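Local coordinates for protein 5-carboxyvanillate decarboxylase (Sphingomonas paucimobilis, PDB 4NG3) that probably cleaves the carboxylate group off 5-carboxyvanillate, as a manganese-binding carboxy-lyase of the amidohydrolase superfamily, at residues I5-A10 / M293-Y298; N144-D149 / H174-S179; G226-A231 / I269-V274. One frame throughout, in Å; residues are numbered along the deposited sequence.

Contact 1. Residues I5-A10 / M293-Y298; sequences IATEEA and MWAIDY. With MN (manganese (II) ion), chain I; 1DF (4-hydroxy-3-methoxy-5-nitrobenzoic acid), chain J.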
# COMPACT_ATOMS: atom_id res chain seq x y z
N ILE A 5 17.45 5.12 -20.63
CA ILE A 5 16.63 6.32 -20.51
C ILE A 5 15.97 6.34 -19.14
O ILE A 5 15.05 5.56 -18.86
CB ILE A 5 15.54 6.39 -21.61
CG1 ILE A 5 16.19 6.45 -23.00
CG2 ILE A 5 14.62 7.59 -21.38
CD1 ILE A 5 15.19 6.43 -24.16
N ALA A 6 16.44 7.23 -18.27
CA ALA A 6 15.93 7.31 -16.91
C ALA A 6 14.65 8.15 -16.88
O ALA A 6 14.65 9.28 -17.36
CB ALA A 6 17.00 7.90 -15.99
N THR A 7 13.56 7.61 -16.33
CA THR A 7 12.25 8.24 -16.55
C THR A 7 11.66 9.08 -15.41
O THR A 7 10.57 9.62 -15.57
CB THR A 7 11.18 7.19 -16.96
OG1 THR A 7 11.15 6.12 -16.00
CG2 THR A 7 11.50 6.63 -18.31
N GLU A 8 12.34 9.19 -14.28
CA GLU A 8 11.77 9.98 -13.17
C GLU A 8 12.82 10.93 -12.59
O GLU A 8 13.14 10.88 -11.41
CB GLU A 8 11.18 9.09 -12.07
CG GLU A 8 10.25 9.86 -11.10
CD GLU A 8 9.78 9.01 -9.92
OE1 GLU A 8 9.15 7.95 -10.15
OE2 GLU A 8 10.04 9.40 -8.77
N GLU A 9 13.34 11.80 -13.44
CA GLU A 9 14.49 12.59 -13.05
C GLU A 9 14.09 14.02 -12.75
O GLU A 9 13.65 14.76 -13.64
CB GLU A 9 15.56 12.49 -14.14
CG GLU A 9 15.74 11.05 -14.64
CD GLU A 9 15.86 10.05 -13.49
OE1 GLU A 9 15.18 8.99 -13.52
OE2 GLU A 9 16.63 10.33 -12.55
N ALA A 10 14.23 14.39 -11.49
CA ALA A 10 13.70 15.65 -11.01
C ALA A 10 14.59 16.83 -11.37
O ALA A 10 15.81 16.72 -11.40
CB ALA A 10 13.48 15.59 -9.49
N MET A 293 9.37 0.37 -16.99
CA MET A 293 10.45 1.26 -17.42
C MET A 293 11.44 1.50 -16.30
O MET A 293 11.07 1.55 -15.13
CB MET A 293 9.89 2.61 -17.87
CG MET A 293 9.10 2.55 -19.15
SD MET A 293 8.30 4.12 -19.58
CE MET A 293 6.88 4.07 -18.48
N TRP A 294 12.69 1.67 -16.67
CA TRP A 294 13.74 1.95 -15.70
C TRP A 294 13.74 3.44 -15.37
O TRP A 294 13.42 4.27 -16.22
CB TRP A 294 15.08 1.53 -16.29
CG TRP A 294 16.26 1.88 -15.44
CD1 TRP A 294 16.62 1.28 -14.27
CD2 TRP A 294 17.23 2.89 -15.69
NE1 TRP A 294 17.75 1.87 -13.77
CE2 TRP A 294 18.15 2.86 -14.63
CE3 TRP A 294 17.41 3.84 -16.71
CZ2 TRP A 294 19.24 3.73 -14.55
CZ3 TRP A 294 18.49 4.70 -16.64
CH2 TRP A 294 19.40 4.64 -15.57
N ALA A 295 14.11 3.77 -14.14
CA ALA A 295 14.33 5.15 -13.74
C ALA A 295 15.35 5.20 -12.62
O ALA A 295 15.67 4.17 -12.02
CB ALA A 295 13.03 5.80 -13.29
N ILE A 296 15.84 6.40 -12.32
CA ILE A 296 16.82 6.58 -11.25
C ILE A 296 16.20 7.26 -10.05
O ILE A 296 16.46 6.85 -8.92
CB ILE A 296 18.02 7.45 -11.70
CG1 ILE A 296 18.77 6.78 -12.84
CG2 ILE A 296 18.98 7.73 -10.51
CD1 ILE A 296 19.76 7.70 -13.51
N ASP A 297 15.38 8.28 -10.31
CA ASP A 297 14.87 9.19 -9.27
C ASP A 297 15.96 10.15 -8.77
O ASP A 297 15.98 10.54 -7.60
CB ASP A 297 14.25 8.41 -8.10
CG ASP A 297 12.97 9.03 -7.56
OD1 ASP A 297 12.74 10.24 -7.77
OD2 ASP A 297 12.19 8.29 -6.91
N TYR A 298 16.87 10.54 -9.67
CA TYR A 298 17.89 11.56 -9.39
C TYR A 298 17.19 12.91 -9.18
O TYR A 298 16.21 13.20 -9.87
CB TYR A 298 18.85 11.65 -10.58
CG TYR A 298 20.01 12.59 -10.37
CD1 TYR A 298 21.15 12.18 -9.71
CD2 TYR A 298 19.96 13.90 -10.85
CE1 TYR A 298 22.21 13.04 -9.50
CE2 TYR A 298 21.01 14.77 -10.65
CZ TYR A 298 22.14 14.33 -9.97
OH TYR A 298 23.20 15.18 -9.77
MN MN I . 10.68 11.14 -7.56
C1 1DF J . 12.12 12.51 -2.27
CO1 1DF J . 11.96 11.32 -2.98
CO2 1DF J . 11.65 13.70 -2.80
CM1 1DF J . 11.32 11.33 -4.22
CM2 1DF J . 11.02 13.71 -4.03
OM 1DF J . 10.53 14.86 -4.61
CZ 1DF J . 10.86 12.53 -4.73
CC 1DF J . 12.79 12.58 -0.94
CV 1DF J . 10.20 15.97 -3.85
O1 1DF J . 13.57 11.67 -0.57
O2 1DF J . 12.55 13.57 -0.20
O3 1DF J . 10.63 12.68 -6.07
N 1DF J . 10.86 10.11 -4.83
O11 1DF J . 10.34 10.11 -6.04
O22 1DF J . 10.96 9.00 -4.19
O HOH W 1 13.32 3.58 -19.12
O HOH W 2 11.59 12.36 -9.19
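Glu9 reaches across to the backbone of Ile296, Asp297 and Tyr298, the loop that follows the last barrel strand. From CB the side chain leaves beside its own backbone N and folds at CG (chi2 -47°), which brings Glu9 CD to 3.7 Å from Asp297 N. Glu9 OE1 accepts from Ile296 N at 2.9 Å and Asp297 N at 3.3 Å, both on its syn side, and from Glu8 N, which comes from above the carboxylate plane. Glu9 OE2 takes Tyr298 N at 2.9 Å, again syn, and rests on Tyr298 CB. Beyond the carboxylate, Ala10 N bonds Tyr298 O at 2.8 Å, and Thr7 OG1 donates to Trp294 O from above the carbonyl plane. The loop thus fixed sets Asp297 alongside Glu8, their carboxylates turned 74° apart. Glu8 OE2 binds the manganese ion at 2.2 Å and Asp297 OD1 binds it too, while Tyr172 holds Glu8 OE1 and His227 holds Asp297 OD2. The metal probably offsets the repulsion between these two acids, where Glu8 OE2 and Asp297 OD1 are 3.0 Å apart. Four N-H groups directed at buried Glu9 are consistent with an ionised carboxylate.

Contact 2. Residues N144-D149 / H174-S179; sequences NSHTND and HPRAPS. With MN (manganese (II) ion), chain I; 1DF (4-hydroxy-3-methoxy-5-nitrobenzoic acid), chain J.
Asn144 and His174 pair in parallel where strands 140-144 and 171-174 end at the mouth of a TIM barrel, and their side chains leave the sheet on the same face. His174 is the first shell: NE2 binds manganese at 2.2 Å, completing with Glu8 and Asp297 the protein's share of the metal site, and the ligand's O3 and O11 take two more positions. The orientation of the imidazole is set by His174 ND1, which donates to Pro175 O at 2.8 Å, meeting a lone pair in the carbonyl plane though tilted from the ring plane. Asn144 runs alongside, its amide at 89° to the ring, with OD1 close to the CB and ND1 of His174. Ser145 N to His174 O, a weak bond at 2.7 Å, is one half of the bridge; the other joins His174 to Ile143.

Farther from the metal, the two loops meet through Arg176 and His146. The guanidinium stacks flat on the imidazole, centres 3.8 Å apart and planes at 11°, and Arg176 NH1 also donates to His146 O at 3.0 Å from above that carbonyl plane. The other face of the His146 ring carries a CH-pi contact from Ser179 CB, 3.5 Å from the ring centroid, so the imidazole is sandwiched. With its CG between the backbone N and carbonyl carbon (chi1 85°), His146 places ND1 to accept from Asp149 N at 2.9 Å.

An outer shell holds these groups in turn. Asp32 forms a salt bridge with Arg176 NE and accepts from Ala177 N, Glu201 bonds Ser145 OG and Ser179 N, and Tyr151 bonds Ser179 OG. At the far end of the arginine, a water in the guanidinium plane accepts from both Arg176 NH1 and Asn148 N, at 2.9 Å from NH1.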
# COMPACT_ATOMS: atom_id res chain seq x y z
N ASN A 144 1.82 15.79 -9.54
CA ASN A 144 2.18 15.14 -8.28
C ASN A 144 0.99 14.77 -7.42
O ASN A 144 0.53 15.57 -6.62
CB ASN A 144 3.14 16.04 -7.49
CG ASN A 144 4.31 16.47 -8.33
OD1 ASN A 144 5.19 15.67 -8.64
ND2 ASN A 144 4.32 17.73 -8.72
N SER A 145 0.49 13.54 -7.61
CA SER A 145 -0.72 13.06 -6.94
C SER A 145 -1.79 14.15 -6.80
O SER A 145 -2.08 14.87 -7.75
CB SER A 145 -0.40 12.44 -5.58
OG SER A 145 -1.46 11.58 -5.18
N HIS A 146 -2.33 14.30 -5.59
CA HIS A 146 -3.51 15.14 -5.36
C HIS A 146 -3.32 16.64 -5.64
O HIS A 146 -2.20 17.17 -5.57
CB HIS A 146 -4.01 14.96 -3.93
CG HIS A 146 -3.33 15.84 -2.92
ND1 HIS A 146 -3.76 17.12 -2.64
CD2 HIS A 146 -2.26 15.61 -2.13
CE1 HIS A 146 -2.97 17.64 -1.71
NE2 HIS A 146 -2.06 16.75 -1.38
N THR A 147 -4.43 17.31 -5.94
CA THR A 147 -4.47 18.76 -5.93
C THR A 147 -5.62 19.24 -5.06
O THR A 147 -6.73 18.72 -5.17
CB THR A 147 -4.64 19.35 -7.34
OG1 THR A 147 -3.56 18.92 -8.17
CG2 THR A 147 -4.67 20.88 -7.27
N ASN A 148 -5.35 20.23 -4.21
CA ASN A 148 -6.35 20.76 -3.29
C ASN A 148 -6.98 19.67 -2.39
O ASN A 148 -8.13 19.79 -1.99
CB ASN A 148 -7.46 21.50 -4.03
CG ASN A 148 -6.94 22.70 -4.81
OD1 ASN A 148 -5.89 23.25 -4.50
ND2 ASN A 148 -7.69 23.11 -5.83
N ASP A 149 -6.19 18.64 -2.09
CA ASP A 149 -6.63 17.52 -1.26
C ASP A 149 -7.84 16.81 -1.86
O ASP A 149 -8.71 16.29 -1.15
CB ASP A 149 -6.88 17.99 0.18
CG ASP A 149 -5.68 18.72 0.76
OD1 ASP A 149 -4.66 18.06 1.03
OD2 ASP A 149 -5.74 19.96 0.92
N HIS A 174 3.31 11.44 -10.23
CA HIS A 174 4.40 11.33 -9.27
C HIS A 174 3.84 11.54 -7.86
O HIS A 174 2.77 12.14 -7.68
CB HIS A 174 5.46 12.39 -9.62
CG HIS A 174 6.68 12.35 -8.75
ND1 HIS A 174 6.74 12.97 -7.52
CD2 HIS A 174 7.89 11.77 -8.94
CE1 HIS A 174 7.93 12.76 -6.99
NE2 HIS A 174 8.65 12.04 -7.83
N PRO A 175 4.54 11.04 -6.83
CA PRO A 175 4.00 11.28 -5.48
C PRO A 175 4.13 12.72 -4.99
O PRO A 175 4.91 13.51 -5.52
CB PRO A 175 4.90 10.42 -4.60
CG PRO A 175 5.41 9.34 -5.48
CD PRO A 175 5.62 10.03 -6.81
N ARG A 176 3.35 13.02 -3.96
CA ARG A 176 3.62 14.13 -3.05
C ARG A 176 3.17 13.59 -1.69
O ARG A 176 2.70 12.45 -1.60
CB ARG A 176 2.85 15.39 -3.45
CG ARG A 176 1.34 15.26 -3.41
CD ARG A 176 0.64 16.57 -3.79
NE ARG A 176 0.82 17.63 -2.80
CZ ARG A 176 0.15 18.77 -2.80
NH1 ARG A 176 -0.76 19.01 -3.74
NH2 ARG A 176 0.37 19.67 -1.85
N ALA A 177 3.33 14.39 -0.63
CA ALA A 177 2.93 13.93 0.69
C ALA A 177 1.43 13.63 0.72
O ALA A 177 0.65 14.24 -0.03
CB ALA A 177 3.30 14.98 1.79
N PRO A 178 1.03 12.67 1.56
CA PRO A 178 -0.38 12.37 1.84
C PRO A 178 -1.22 13.63 1.99
O PRO A 178 -0.85 14.56 2.71
CB PRO A 178 -0.29 11.65 3.18
CG PRO A 178 0.96 10.82 3.01
CD PRO A 178 1.93 11.73 2.25
N SER A 179 -2.35 13.66 1.30
CA SER A 179 -3.28 14.78 1.35
C SER A 179 -3.91 14.95 2.74
O SER A 179 -3.74 14.09 3.62
CB SER A 179 -4.40 14.57 0.33
OG SER A 179 -5.34 13.63 0.83
MN MN I . 10.68 11.14 -7.56
C1 1DF J . 12.12 12.51 -2.27
CO1 1DF J . 11.96 11.32 -2.98
CO2 1DF J . 11.65 13.70 -2.80
CM1 1DF J . 11.32 11.33 -4.22
CM2 1DF J . 11.02 13.71 -4.03
OM 1DF J . 10.53 14.86 -4.61
CZ 1DF J . 10.86 12.53 -4.73
CC 1DF J . 12.79 12.58 -0.94
CV 1DF J . 10.20 15.97 -3.85
O1 1DF J . 13.57 11.67 -0.57
O2 1DF J . 12.55 13.57 -0.20
O3 1DF J . 10.63 12.68 -6.07
N 1DF J . 10.86 10.11 -4.83
O11 1DF J . 10.34 10.11 -6.04
O22 1DF J . 10.96 9.00 -4.19
O HOH W 3 0.03 16.97 0.68
O HOH W 4 -2.64 21.22 -3.88
O HOH W 2 11.59 12.36 -9.19

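Contact 3. Residues G226-A231 / I269-V274; sequences GHMGEA and ITTSGV. With 1DF (4-hydroxy-3-methoxy-5-nitrobenzoic acid), chain J.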
# COMPACT_ATOMS: atom_id res chain seq x y z
N GLY A 226 5.60 5.64 -10.72
CA GLY A 226 6.93 5.21 -10.33
C GLY A 226 6.91 4.26 -9.15
O GLY A 226 5.85 3.77 -8.75
N HIS A 227 8.09 3.98 -8.59
CA HIS A 227 8.21 3.16 -7.38
C HIS A 227 7.54 1.80 -7.55
O HIS A 227 6.80 1.34 -6.67
CB HIS A 227 7.72 3.96 -6.18
CG HIS A 227 8.18 5.38 -6.24
ND1 HIS A 227 7.32 6.44 -6.48
CD2 HIS A 227 9.42 5.91 -6.19
CE1 HIS A 227 8.02 7.56 -6.54
NE2 HIS A 227 9.30 7.27 -6.36
N MET A 228 7.85 1.17 -8.68
CA MET A 228 7.33 -0.14 -9.06
C MET A 228 5.81 -0.15 -9.01
O MET A 228 5.20 -1.11 -8.54
CB MET A 228 7.95 -1.26 -8.19
CG MET A 228 8.07 -2.62 -8.92
SD MET A 228 9.15 -2.57 -10.37
CE MET A 228 10.77 -2.75 -9.62
N GLY A 229 5.20 0.91 -9.52
CA GLY A 229 3.76 0.99 -9.64
C GLY A 229 3.08 1.28 -8.32
O GLY A 229 1.89 0.99 -8.17
N GLU A 230 3.83 1.85 -7.38
CA GLU A 230 3.32 2.16 -6.04
C GLU A 230 2.62 0.94 -5.42
O GLU A 230 1.61 1.06 -4.71
CB GLU A 230 2.40 3.40 -6.07
CG GLU A 230 2.97 4.64 -6.82
CD GLU A 230 4.16 5.30 -6.11
OE1 GLU A 230 4.52 4.84 -5.01
OE2 GLU A 230 4.71 6.29 -6.65
N ALA A 231 3.19 -0.23 -5.72
CA ALA A 231 2.75 -1.53 -5.22
C ALA A 231 1.42 -2.03 -5.77
O ALA A 231 0.99 -3.13 -5.43
CB ALA A 231 2.74 -1.58 -3.67
N ILE A 269 4.58 1.25 -15.51
CA ILE A 269 5.26 1.58 -14.25
C ILE A 269 6.75 1.83 -14.46
O ILE A 269 7.31 1.44 -15.48
CB ILE A 269 5.09 0.47 -13.17
CG1 ILE A 269 5.95 -0.75 -13.51
CG2 ILE A 269 3.62 0.09 -13.01
CD1 ILE A 269 6.02 -1.75 -12.37
N THR A 270 7.38 2.51 -13.51
CA THR A 270 8.83 2.63 -13.51
C THR A 270 9.42 2.03 -12.23
O THR A 270 8.70 1.78 -11.26
CB THR A 270 9.32 4.09 -13.66
OG1 THR A 270 9.37 4.73 -12.38
CG2 THR A 270 8.42 4.86 -14.62
N THR A 271 10.73 1.83 -12.23
CA THR A 271 11.44 1.18 -11.13
C THR A 271 12.10 2.18 -10.18
O THR A 271 12.96 1.80 -9.39
CB THR A 271 12.53 0.24 -11.66
OG1 THR A 271 13.53 0.99 -12.35
CG2 THR A 271 11.93 -0.80 -12.60
N SER A 272 11.71 3.45 -10.26
CA SER A 272 12.32 4.47 -9.41
C SER A 272 12.28 4.08 -7.93
O SER A 272 11.22 3.74 -7.40
CB SER A 272 11.65 5.82 -9.60
OG SER A 272 10.25 5.71 -9.48
N GLY A 273 13.44 4.09 -7.29
CA GLY A 273 13.51 3.83 -5.86
C GLY A 273 13.17 2.42 -5.42
O GLY A 273 13.02 2.16 -4.22
N VAL A 274 13.02 1.51 -6.38
CA VAL A 274 12.78 0.10 -6.05
C VAL A 274 13.78 -0.75 -6.83
O VAL A 274 13.43 -1.40 -7.83
CB VAL A 274 11.33 -0.35 -6.37
CG1 VAL A 274 11.08 -1.81 -5.91
CG2 VAL A 274 10.33 0.58 -5.72
C1 1DF J . 12.12 12.51 -2.27
CO1 1DF J . 11.96 11.32 -2.98
CO2 1DF J . 11.65 13.70 -2.80
CM1 1DF J . 11.32 11.33 -4.22
CM2 1DF J . 11.02 13.71 -4.03
OM 1DF J . 10.53 14.86 -4.61
CZ 1DF J . 10.86 12.53 -4.73
CC 1DF J . 12.79 12.58 -0.94
CV 1DF J . 10.20 15.97 -3.85
O1 1DF J . 13.57 11.67 -0.57
O2 1DF J . 12.55 13.57 -0.20
O3 1DF J . 10.63 12.68 -6.07
N 1DF J . 10.86 10.11 -4.83
O11 1DF J . 10.34 10.11 -6.04
O22 1DF J . 10.96 9.00 -4.19
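His227 N donates to Ser272 OG at 2.9 Å, and Met228 N, next along the chain, donates to Thr270 O at 2.8 Å. These two hydrogen bonds tie the first turn after strand 223-225 to the chain leaving strand 267-270. That turn is unusual: positive phi and psi from His227 to Glu230 make it a short left-handed helical turn, with weak internal bonds. Facing it, Thr271 to Val274 form a type II turn, and His227 CA makes a C-H...O contact with Ser272 O at 3.1 Å.

Apolar contacts flank the bonds. Met228 curls at chi2 and chi3 (62° and 82°), which lays SD against Ile269 CD1 at 3.8 Å and brings CE to Thr271 CG2 and, also at 3.8 Å, to Val274 CG1. Gly229 CA sits 3.5 Å from Ile269 CG2. Phe234 of the second subunit packs on Met228.

Polar side chains point to the metal site. Ser272 OG lies over one face of the His227 imidazole, toward the rim, and is also hydrogen-bonded to Glu8. His227 ND1 makes an almost straight bond to Glu230 OE2 (2.6 Å, 175°), in the ring plane though above that of the carboxylate. This fixes the rotation of the ring, and His227 NE2 faces the ligand's nitro group, donating to ligand O11 at 3.0 Å and weakly to O22. A histidine held by a carboxylate beside the metal, at the C-terminal ends of barrel strands, belongs to the ligand-binding site of an amidohydrolase-type TIM barrel.

All three contacts are buried at one end of the barrel, although contact 2 runs outward to an exposed Asn148 and the 226-231 turn of contact 3 borders the second subunit. Contact 1 closes the barrel between its first and last strands; contacts 2 and 3 join the fourth to the fifth and the sixth to the seventh, both nested inside the long chain closed by contact 1. Contacts 1 and 2 share the manganese ion, and contact 3 reaches the ligand without binding the metal. Acid-to-amide bonds dominate contact 1, a guanidinium-imidazole stack contact 2, and apolar packing with a His-carboxylate pair contact 3. Pro175 against His227 and Glu230 bridges contacts 2 and 3.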